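Acinetobacter secreted protease CpaA (PDB 6O38) is a secreted zinc-dependent metalloprotease that probably cleaves protein substrates and forms a complex with its chaperone CpaB in the type II secretion pathway. Local coordinates at residues N8-N11 and I16-G19; N66-V71 and P186-P191; V79-F84 and I92-T97. All blocks are in the same frame, centred on the assembly; numbering follows the deposited sequence.

Contact 1. Residues N8-N11 and I16-G19; sequences NQNN and IPTG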
loop_
_atom_site.group_PDB
_atom_site.type_symbol
_atom_site.label_atom_id
_atom_site.label_comp_id
_atom_site.label_asym_id
_atom_site.label_seq_id
_atom_site.Cartn_x
_atom_site.Cartn_y
_atom_site.Cartn_z
ATOM N N ASN A 8 -27.922 19.495 11.762
ATOM C CA ASN A 8 -28.612 19.849 12.999
ATOM C C ASN A 8 -30.060 19.373 12.992
ATOM O O ASN A 8 -30.638 19.125 14.056
ATOM C CB ASN A 8 -28.551 21.358 13.233
ATOM C CG ASN A 8 -27.149 21.844 13.550
ATOM O OD1 ASN A 8 -26.780 22.972 13.222
ATOM N ND2 ASN A 8 -26.357 20.990 14.188
ATOM N N GLN A 9 -30.657 19.238 11.811
ATOM C CA GLN A 9 -31.997 18.689 11.664
ATOM C C GLN A 9 -31.991 17.182 11.444
ATOM O O GLN A 9 -33.038 16.609 11.125
ATOM C CB GLN A 9 -32.721 19.380 10.505
ATOM C CG GLN A 9 -32.886 20.880 10.682
ATOM C CD GLN A 9 -33.211 21.587 9.380
ATOM O OE1 GLN A 9 -32.781 21.163 8.307
ATOM N NE2 GLN A 9 -33.974 22.670 9.468
ATOM N N ASN A 10 -30.840 16.529 11.606
ATOM C CA ASN A 10 -30.693 15.102 11.334
ATOM C C ASN A 10 -29.890 14.430 12.441
ATOM O O ASN A 10 -29.051 13.561 12.184
ATOM C CB ASN A 10 -30.038 14.871 9.973
ATOM C CG ASN A 10 -30.244 13.462 9.454
ATOM O OD1 ASN A 10 -31.306 12.869 9.640
ATOM N ND2 ASN A 10 -29.222 12.915 8.805
ATOM N N ASN A 11 -30.137 14.833 13.691
ATOM C CA ASN A 11 -29.428 14.305 14.861
ATOM C C ASN A 11 -27.917 14.494 14.752
ATOM O O ASN A 11 -27.146 13.681 15.269
ATOM C CB ASN A 11 -29.755 12.828 15.102
ATOM C CG ASN A 11 -31.055 12.633 15.852
ATOM O OD1 ASN A 11 -31.573 13.560 16.474
ATOM N ND2 ASN A 11 -31.582 11.417 15.810
ATOM N N ILE A 16 -27.851 10.701 5.452
ATOM C CA ILE A 16 -28.984 11.356 4.806
ATOM C C ILE A 16 -30.172 10.401 4.833
ATOM O O ILE A 16 -30.097 9.301 4.266
ATOM C CB ILE A 16 -28.631 11.787 3.374
ATOM C CG1 ILE A 16 -27.429 12.732 3.390
ATOM C CG2 ILE A 16 -29.819 12.455 2.708
ATOM C CD1 ILE A 16 -27.019 13.226 2.021
ATOM N N PRO A 17 -31.276 10.768 5.477
ATOM C CA PRO A 17 -32.368 9.815 5.685
ATOM C C PRO A 17 -33.171 9.563 4.416
ATOM O O PRO A 17 -33.159 10.343 3.463
ATOM C CB PRO A 17 -33.231 10.499 6.750
ATOM C CG PRO A 17 -32.999 11.952 6.522
ATOM C CD PRO A 17 -31.562 12.081 6.083
ATOM N N THR A 18 -33.882 8.439 4.431
ATOM C CA THR A 18 -34.724 8.029 3.321
ATOM C C THR A 18 -36.160 8.497 3.545
ATOM O O THR A 18 -36.497 9.096 4.569
ATOM C CB THR A 18 -34.669 6.513 3.143
ATOM O OG1 THR A 18 -35.433 6.137 1.990
ATOM C CG2 THR A 18 -35.238 5.814 4.370
ATOM N N GLY A 19 -37.022 8.215 2.571
ATOM C CA GLY A 19 -38.426 8.551 2.663
ATOM C C GLY A 19 -38.830 9.846 1.993
ATOM O O GLY A 19 -40.024 10.171 1.988
#
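The loop that joins strand 3-5 to strand 22-27, two parallel neighbours near the N-terminus, folds back on itself where N10 meets P17. Neither segment is helix or strand, and no hydrogen bond runs directly between them. They bury 90 Å² in total; the closest CA atoms, those of N10 and I16, stand 7.7 Å apart, and what joins the segments is mainly one carboxamide and one pyrrolidine ring that approach from opposite directions. CG of N10 lies anti to the backbone N (chi1 -162°), which carries the amide across to the proline. P17 CD is 3.7 Å from N10 OD1 and equally 3.7 Å from N10 ND2, with N10 CG slightly farther at 3.9 Å. CD is thus equidistant from the amide oxygen and nitrogen, while CG of the ring adds a second touch on the oxygen, and the contact is van der Waals in kind.

What fixes the rotation of that amide lies in the four residues between the segments: ND2 of N10 donates to the carbonyl oxygens of S15 and S13, two bonds that tie the side chain to the loop it spans. I16 points the other way, into the apolar layer formed by L23 and F25 of strand 22-27 and I48 and I50 of strand 47-52, while its backbone bonds to S37. F25 also touches N10, so N10 and I16 share a neighbour on the strand that follows. On the proline ring a second atom completes the approach: P17 CG lies 3.7 Å from N10 OD1.

Contact 2. Residues N66-V71 and P186-P191; sequences NIPLEV and PEYIKP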
loop_
_atom_site.group_PDB
_atom_site.type_symbol
_atom_site.label_atom_id
_atom_site.label_comp_id
_atom_site.label_asym_id
_atom_site.label_seq_id
_atom_site.Cartn_x
_atom_site.Cartn_y
_atom_site.Cartn_z
ATOM N N ASN A 66 -23.039 5.005 -8.372
ATOM C CA ASN A 66 -22.395 4.543 -9.594
ATOM C C ASN A 66 -21.081 5.268 -9.861
ATOM O O ASN A 66 -20.569 5.218 -10.985
ATOM C CB ASN A 66 -23.340 4.699 -10.787
ATOM C CG ASN A 66 -23.609 6.150 -11.135
ATOM O OD1 ASN A 66 -23.661 7.012 -10.258
ATOM N ND2 ASN A 66 -23.782 6.427 -12.422
ATOM N N ILE A 67 -20.527 5.935 -8.855
ATOM C CA ILE A 67 -19.267 6.656 -8.987
ATOM C C ILE A 67 -18.133 5.689 -8.638
ATOM O O ILE A 67 -18.100 5.186 -7.505
ATOM C CB ILE A 67 -19.231 7.894 -8.087
ATOM C CG1 ILE A 67 -20.277 8.909 -8.551
ATOM C CG2 ILE A 67 -17.841 8.511 -8.081
ATOM C CD1 ILE A 67 -20.367 10.138 -7.683
ATOM N N PRO A 68 -17.212 5.408 -9.562
ATOM C CA PRO A 68 -16.142 4.437 -9.270
ATOM C C PRO A 68 -15.153 4.897 -8.210
ATOM O O PRO A 68 -14.335 4.082 -7.766
ATOM C CB PRO A 68 -15.448 4.259 -10.628
ATOM C CG PRO A 68 -16.447 4.735 -11.642
ATOM C CD PRO A 68 -17.197 5.840 -10.968
ATOM N N LEU A 69 -15.190 6.161 -7.798
ATOM C CA LEU A 69 -14.312 6.628 -6.737
ATOM C C LEU A 69 -14.824 6.154 -5.382
ATOM O O LEU A 69 -16.026 5.950 -5.184
ATOM C CB LEU A 69 -14.208 8.154 -6.756
ATOM C CG LEU A 69 -13.811 8.797 -8.088
ATOM C CD1 LEU A 69 -13.671 10.306 -7.939
ATOM C CD2 LEU A 69 -12.527 8.187 -8.628
ATOM N N GLU A 70 -13.896 5.973 -4.442
ATOM C CA GLU A 70 -14.277 5.477 -3.124
ATOM C C GLU A 70 -14.943 6.558 -2.280
ATOM O O GLU A 70 -15.918 6.281 -1.574
ATOM C CB GLU A 70 -13.058 4.906 -2.399
ATOM C CG GLU A 70 -13.000 3.386 -2.406
ATOM C CD GLU A 70 -11.730 2.838 -1.786
ATOM O OE1 GLU A 70 -11.021 3.599 -1.095
ATOM O OE2 GLU A 70 -11.438 1.642 -1.996
ATOM N N VAL A 71 -14.434 7.786 -2.332
ATOM C CA VAL A 71 -14.948 8.887 -1.524
ATOM C C VAL A 71 -15.052 10.129 -2.398
ATOM O O VAL A 71 -14.197 10.370 -3.257
ATOM C CB VAL A 71 -14.051 9.156 -0.293
ATOM C CG1 VAL A 71 -14.587 10.320 0.523
ATOM C CG2 VAL A 71 -13.935 7.911 0.577
ATOM N N PRO A 186 -4.459 10.181 -13.751
ATOM C CA PRO A 186 -5.560 9.211 -13.826
ATOM C C PRO A 186 -5.846 8.601 -12.461
ATOM O O PRO A 186 -4.942 8.110 -11.783
ATOM C CB PRO A 186 -5.049 8.156 -14.819
ATOM C CG PRO A 186 -3.839 8.757 -15.472
ATOM C CD PRO A 186 -3.274 9.745 -14.506
ATOM N N GLU A 187 -7.117 8.641 -12.062
ATOM C CA GLU A 187 -7.558 8.051 -10.806
ATOM C C GLU A 187 -8.379 6.785 -10.986
ATOM O O GLU A 187 -8.363 5.925 -10.104
ATOM C CB GLU A 187 -8.377 9.064 -9.994
ATOM C CG GLU A 187 -7.574 10.247 -9.466
ATOM C CD GLU A 187 -6.581 9.859 -8.380
ATOM O OE1 GLU A 187 -5.748 10.711 -8.007
ATOM O OE2 GLU A 187 -6.630 8.706 -7.899
ATOM N N TYR A 188 -9.091 6.651 -12.102
ATOM C CA TYR A 188 -9.804 5.421 -12.420
ATOM C C TYR A 188 -9.866 5.266 -13.930
ATOM O O TYR A 188 -10.247 6.203 -14.637
ATOM C CB TYR A 188 -11.217 5.417 -11.827
ATOM C CG TYR A 188 -12.032 4.210 -12.237
ATOM C CD1 TYR A 188 -11.858 2.984 -11.608
ATOM C CD2 TYR A 188 -12.970 4.295 -13.258
ATOM C CE1 TYR A 188 -12.597 1.877 -11.982
ATOM C CE2 TYR A 188 -13.713 3.194 -13.640
ATOM C CZ TYR A 188 -13.523 1.988 -12.999
ATOM O OH TYR A 188 -14.261 0.889 -13.376
ATOM N N ILE A 189 -9.495 4.085 -14.415
ATOM C CA ILE A 189 -9.528 3.760 -15.835
ATOM C C ILE A 189 -10.428 2.547 -16.014
ATOM O O ILE A 189 -10.139 1.471 -15.477
ATOM C CB ILE A 189 -8.124 3.484 -16.392
ATOM C CG1 ILE A 189 -7.199 4.676 -16.137
ATOM C CG2 ILE A 189 -8.193 3.163 -17.878
ATOM C CD1 ILE A 189 -7.569 5.917 -16.918
ATOM N N LYS A 190 -11.510 2.718 -16.762
ATOM C CA LYS A 190 -12.392 1.598 -17.062
ATOM C C LYS A 190 -11.668 0.630 -17.988
ATOM O O LYS A 190 -11.283 1.020 -19.098
ATOM C CB LYS A 190 -13.688 2.089 -17.699
ATOM C CG LYS A 190 -14.599 0.976 -18.189
ATOM C CD LYS A 190 -15.966 1.518 -18.575
ATOM C CE LYS A 190 -16.842 0.433 -19.180
ATOM N NZ LYS A 190 -18.090 0.994 -19.767
ATOM N N PRO A 191 -11.460 -0.620 -17.585
ATOM C CA PRO A 191 -10.622 -1.520 -18.382
ATOM C C PRO A 191 -11.306 -1.975 -19.659
ATOM O O PRO A 191 -12.526 -2.146 -19.719
ATOM C CB PRO A 191 -10.383 -2.701 -17.437
ATOM C CG PRO A 191 -11.602 -2.718 -16.572
ATOM C CD PRO A 191 -11.967 -1.271 -16.364
#
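P68 and Y188 carry the main interaction, a CH-pi contact between a loop of the first StcE-type beta-sandwich domain and a strand of the second. P68 CB sits 3.5 Å from the centroid of the Y188 ring and only 8° off the ring normal, which places it squarely over the face. The individual distances agree: P68 CB lies 3.6 to 4.0 Å from all six ring carbons of Y188. P68 CG extends the overlap toward one side of the ring, 3.7 Å from Y188 CE2. The two side chains cross at about a right angle. Y188 CG is anti to the backbone N (chi1 175°), and this torsion lays the ring out beneath the proline.

Apolar packing of a looser sort flanks the CH-pi contact. L69 sends CD2 to within 4.4 Å of Y188 CB and 4.5 Å of E187 CB, touching the roots of both side chains. The segments bury 154 Å² together.

Polar bonding takes place outside the interface. The E187 carboxylate is held through OE1 by the hydroxyl of Y178, and E70 OE1 accepts a hydrogen bond from the backbone N of N96 in the chaperone CpaB, so this loop also meets the partner protein.

E187 and Y188 both face W174 and form a classic beta bulge in strand 183-195, with backbone bonds from each to W174. Strand 172-178 runs alongside, and its W174 side chain also touches P68; the 66-71 loop, leading into strand 71-74, thus rests against this bulged strand pair.

Contact 3. Residues V79-F84 and I92-T97; sequences VYQFIF and IAQLAT
F82 and A93 face each other across a beta hairpin, built from strand 79-85 and strand 90-98, in the first StcE-type beta-sandwich domain. Its close-knit part is the antiparallel ladder. I83 and I92 form a hydrogen-bonded pair: I83 N donates to I92 O at 2.8 Å, nearly straight at 170°, and I92 N returns a bond to I83 O at 2.7 Å. F82 with A93 is the adjoining non-hydrogen-bonded pair, and Q94 N closes the ladder on Q81 O at 2.8 Å. On the face that bears F82 and A93, the buried phenylalanine meets the alanine methyl obliquely, with F82 CE1 3.7 Å from A93 CB. Its CG lies beside the backbone N, which turns the ring across the partner strand, with its CD1-CE1 side next to A93. The F82 side chain also touches L38, and its backbone bonds to I48 of strand 47-52.

The looser side belongs to partly exposed side chains, Q81, I83 and Q94, where aliphatic and amide groups lie against one another with no side-chain hydrogen bond across the two segments. Q81 stretches out in full and lays NE2 3.5 Å from Q94 CB; the two amide planes stand 85° apart. Q94 instead bends at its second torsion (chi2 -69°) and folds its amide over the isoleucine, with NE2 3.7 Å from I83 CD1.

Beyond Q94 the pairing ends. A96 bonds instead to K118, and L95 packs on M116, both of strand 116-121, so strand 90-98 changes partner at its break. The bent amide adds one weak bond within its own segment, Q94 NE2 to I92 O at 3.5 Å.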
loop_
_atom_site.group_PDB
_atom_site.type_symbol
_atom_site.label_atom_id
_atom_site.label_comp_id
_atom_site.label_asym_id
_atom_site.label_seq_id
_atom_site.Cartn_x
_atom_site.Cartn_y
_atom_site.Cartn_z
ATOM N N VAL A 79 -22.224 21.329 -5.503
ATOM C CA VAL A 79 -23.627 20.928 -5.581
ATOM C C VAL A 79 -23.659 19.564 -6.261
ATOM O O VAL A 79 -23.495 19.468 -7.482
ATOM C CB VAL A 79 -24.488 21.944 -6.342
ATOM C CG1 VAL A 79 -25.915 21.435 -6.479
ATOM C CG2 VAL A 79 -24.469 23.296 -5.638
ATOM N N TYR A 80 -23.863 18.510 -5.477
ATOM C CA TYR A 80 -23.973 17.154 -5.993
ATOM C C TYR A 80 -25.433 16.724 -6.002
ATOM O O TYR A 80 -26.168 16.973 -5.044
ATOM C CB TYR A 80 -23.149 16.178 -5.151
ATOM C CG TYR A 80 -21.660 16.419 -5.216
ATOM C CD1 TYR A 80 -20.890 15.839 -6.214
ATOM C CD2 TYR A 80 -21.025 17.224 -4.281
ATOM C CE1 TYR A 80 -19.528 16.054 -6.280
ATOM C CE2 TYR A 80 -19.661 17.444 -4.338
ATOM C CZ TYR A 80 -18.917 16.857 -5.340
ATOM O OH TYR A 80 -17.560 17.072 -5.405
ATOM N N GLN A 81 -25.849 16.078 -7.089
ATOM C CA GLN A 81 -27.227 15.638 -7.259
ATOM C C GLN A 81 -27.240 14.162 -7.625
ATOM O O GLN A 81 -26.530 13.740 -8.543
ATOM C CB GLN A 81 -27.941 16.458 -8.339
ATOM C CG GLN A 81 -29.434 16.194 -8.434
ATOM C CD GLN A 81 -30.091 16.977 -9.553
ATOM O OE1 GLN A 81 -31.247 17.386 -9.444
ATOM N NE2 GLN A 81 -29.356 17.187 -10.640
ATOM N N PHE A 82 -28.047 13.382 -6.908
ATOM C CA PHE A 82 -28.170 11.951 -7.140
ATOM C C PHE A 82 -29.629 11.588 -7.366
ATOM O O PHE A 82 -30.526 12.162 -6.742
ATOM C CB PHE A 82 -27.613 11.140 -5.961
ATOM C CG PHE A 82 -26.141 11.326 -5.736
ATOM C CD1 PHE A 82 -25.219 10.520 -6.384
ATOM C CD2 PHE A 82 -25.677 12.303 -4.871
ATOM C CE1 PHE A 82 -23.863 10.688 -6.176
ATOM C CE2 PHE A 82 -24.322 12.476 -4.660
ATOM C CZ PHE A 82 -23.415 11.667 -5.313
ATOM N N ILE A 83 -29.860 10.634 -8.265
ATOM C CA ILE A 83 -31.188 10.092 -8.528
ATOM C C ILE A 83 -31.100 8.578 -8.401
ATOM O O ILE A 83 -30.309 7.939 -9.105
ATOM C CB ILE A 83 -31.717 10.491 -9.915
ATOM C CG1 ILE A 83 -31.887 12.008 -10.009
ATOM C CG2 ILE A 83 -33.036 9.787 -10.204
ATOM C CD1 ILE A 83 -32.457 12.480 -11.328
ATOM N N PHE A 84 -31.902 8.009 -7.506
ATOM C CA PHE A 84 -31.860 6.578 -7.254
ATOM C C PHE A 84 -32.313 5.802 -8.492
ATOM O O PHE A 84 -32.833 6.364 -9.462
ATOM C CB PHE A 84 -32.728 6.225 -6.045
ATOM C CG PHE A 84 -32.424 4.878 -5.446
ATOM C CD1 PHE A 84 -31.259 4.673 -4.728
ATOM C CD2 PHE A 84 -33.309 3.823 -5.593
ATOM C CE1 PHE A 84 -30.977 3.438 -4.175
ATOM C CE2 PHE A 84 -33.034 2.587 -5.041
ATOM C CZ PHE A 84 -31.866 2.394 -4.330
ATOM N N ILE A 92 -27.685 7.156 -8.924
ATOM C CA ILE A 92 -27.030 7.619 -10.143
ATOM C C ILE A 92 -26.707 9.099 -9.997
ATOM O O ILE A 92 -27.586 9.908 -9.676
ATOM C CB ILE A 92 -27.915 7.363 -11.374
ATOM C CG1 ILE A 92 -28.237 5.873 -11.498
ATOM C CG2 ILE A 92 -27.230 7.869 -12.635
ATOM C CD1 ILE A 92 -29.074 5.528 -12.710
ATOM N N ALA A 93 -25.448 9.455 -10.235
ATOM C CA ALA A 93 -25.007 10.834 -10.080
ATOM C C ALA A 93 -25.372 11.662 -11.305
ATOM O O ALA A 93 -25.313 11.180 -12.441
ATOM C CB ALA A 93 -23.498 10.887 -9.844
ATOM N N GLN A 94 -25.745 12.916 -11.066
ATOM C CA GLN A 94 -26.096 13.870 -12.115
ATOM C C GLN A 94 -25.023 14.958 -12.122
ATOM O O GLN A 94 -25.152 15.980 -11.446
ATOM C CB GLN A 94 -27.489 14.454 -11.884
ATOM C CG GLN A 94 -28.555 13.416 -11.560
ATOM C CD GLN A 94 -28.890 12.530 -12.743
ATOM O OE1 GLN A 94 -28.888 12.979 -13.889
ATOM N NE2 GLN A 94 -29.180 11.263 -12.470
ATOM N N LEU A 95 -23.962 14.730 -12.889
ATOM C CA LEU A 95 -22.822 15.634 -12.916
ATOM C C LEU A 95 -22.986 16.697 -13.996
ATOM O O LEU A 95 -23.669 16.491 -15.002
ATOM C CB LEU A 95 -21.527 14.857 -13.151
ATOM C CG LEU A 95 -21.193 13.769 -12.129
ATOM C CD1 LEU A 95 -19.925 13.030 -12.526
ATOM C CD2 LEU A 95 -21.059 14.366 -10.737
ATOM N N ALA A 96 -22.353 17.847 -13.766
ATOM C CA ALA A 96 -22.301 18.903 -14.770
ATOM C C ALA A 96 -21.575 18.408 -16.015
ATOM O O ALA A 96 -20.400 18.031 -15.950
ATOM C CB ALA A 96 -21.607 20.138 -14.200
ATOM N N THR A 97 -22.273 18.407 -17.146
ATOM C CA THR A 97 -21.763 17.842 -18.387
ATOM C C THR A 97 -21.359 18.955 -19.345
ATOM O O THR A 97 -22.102 19.926 -19.528
ATOM C CB THR A 97 -22.811 16.939 -19.043
ATOM O OG1 THR A 97 -23.225 15.931 -18.111
ATOM C CG2 THR A 97 -22.240 16.269 -20.282
#

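How the contacts relate
None of the three lies deep in the core: contact 1 is partly buried, and contacts 2 and 3 are surface contacts, although contact 3 includes the buried F82. Only contact 3 has a backbone ladder, pairing strand 79-85 with 90-98; contact 1 closes a local loop through van der Waals touch, and contact 2 bridges residues over a hundred positions apart with a proline on an aromatic face. N66 and I67 of contact 2 pack on strand 90-98, where N66 OD1 lies 3.0 Å from A93 N, a probable hydrogen bond. Contact 1 touches neither, its nearest atoms about 7 Å from contact 3, but its I16 packs on strand 47-52, the neighbour of 79-85.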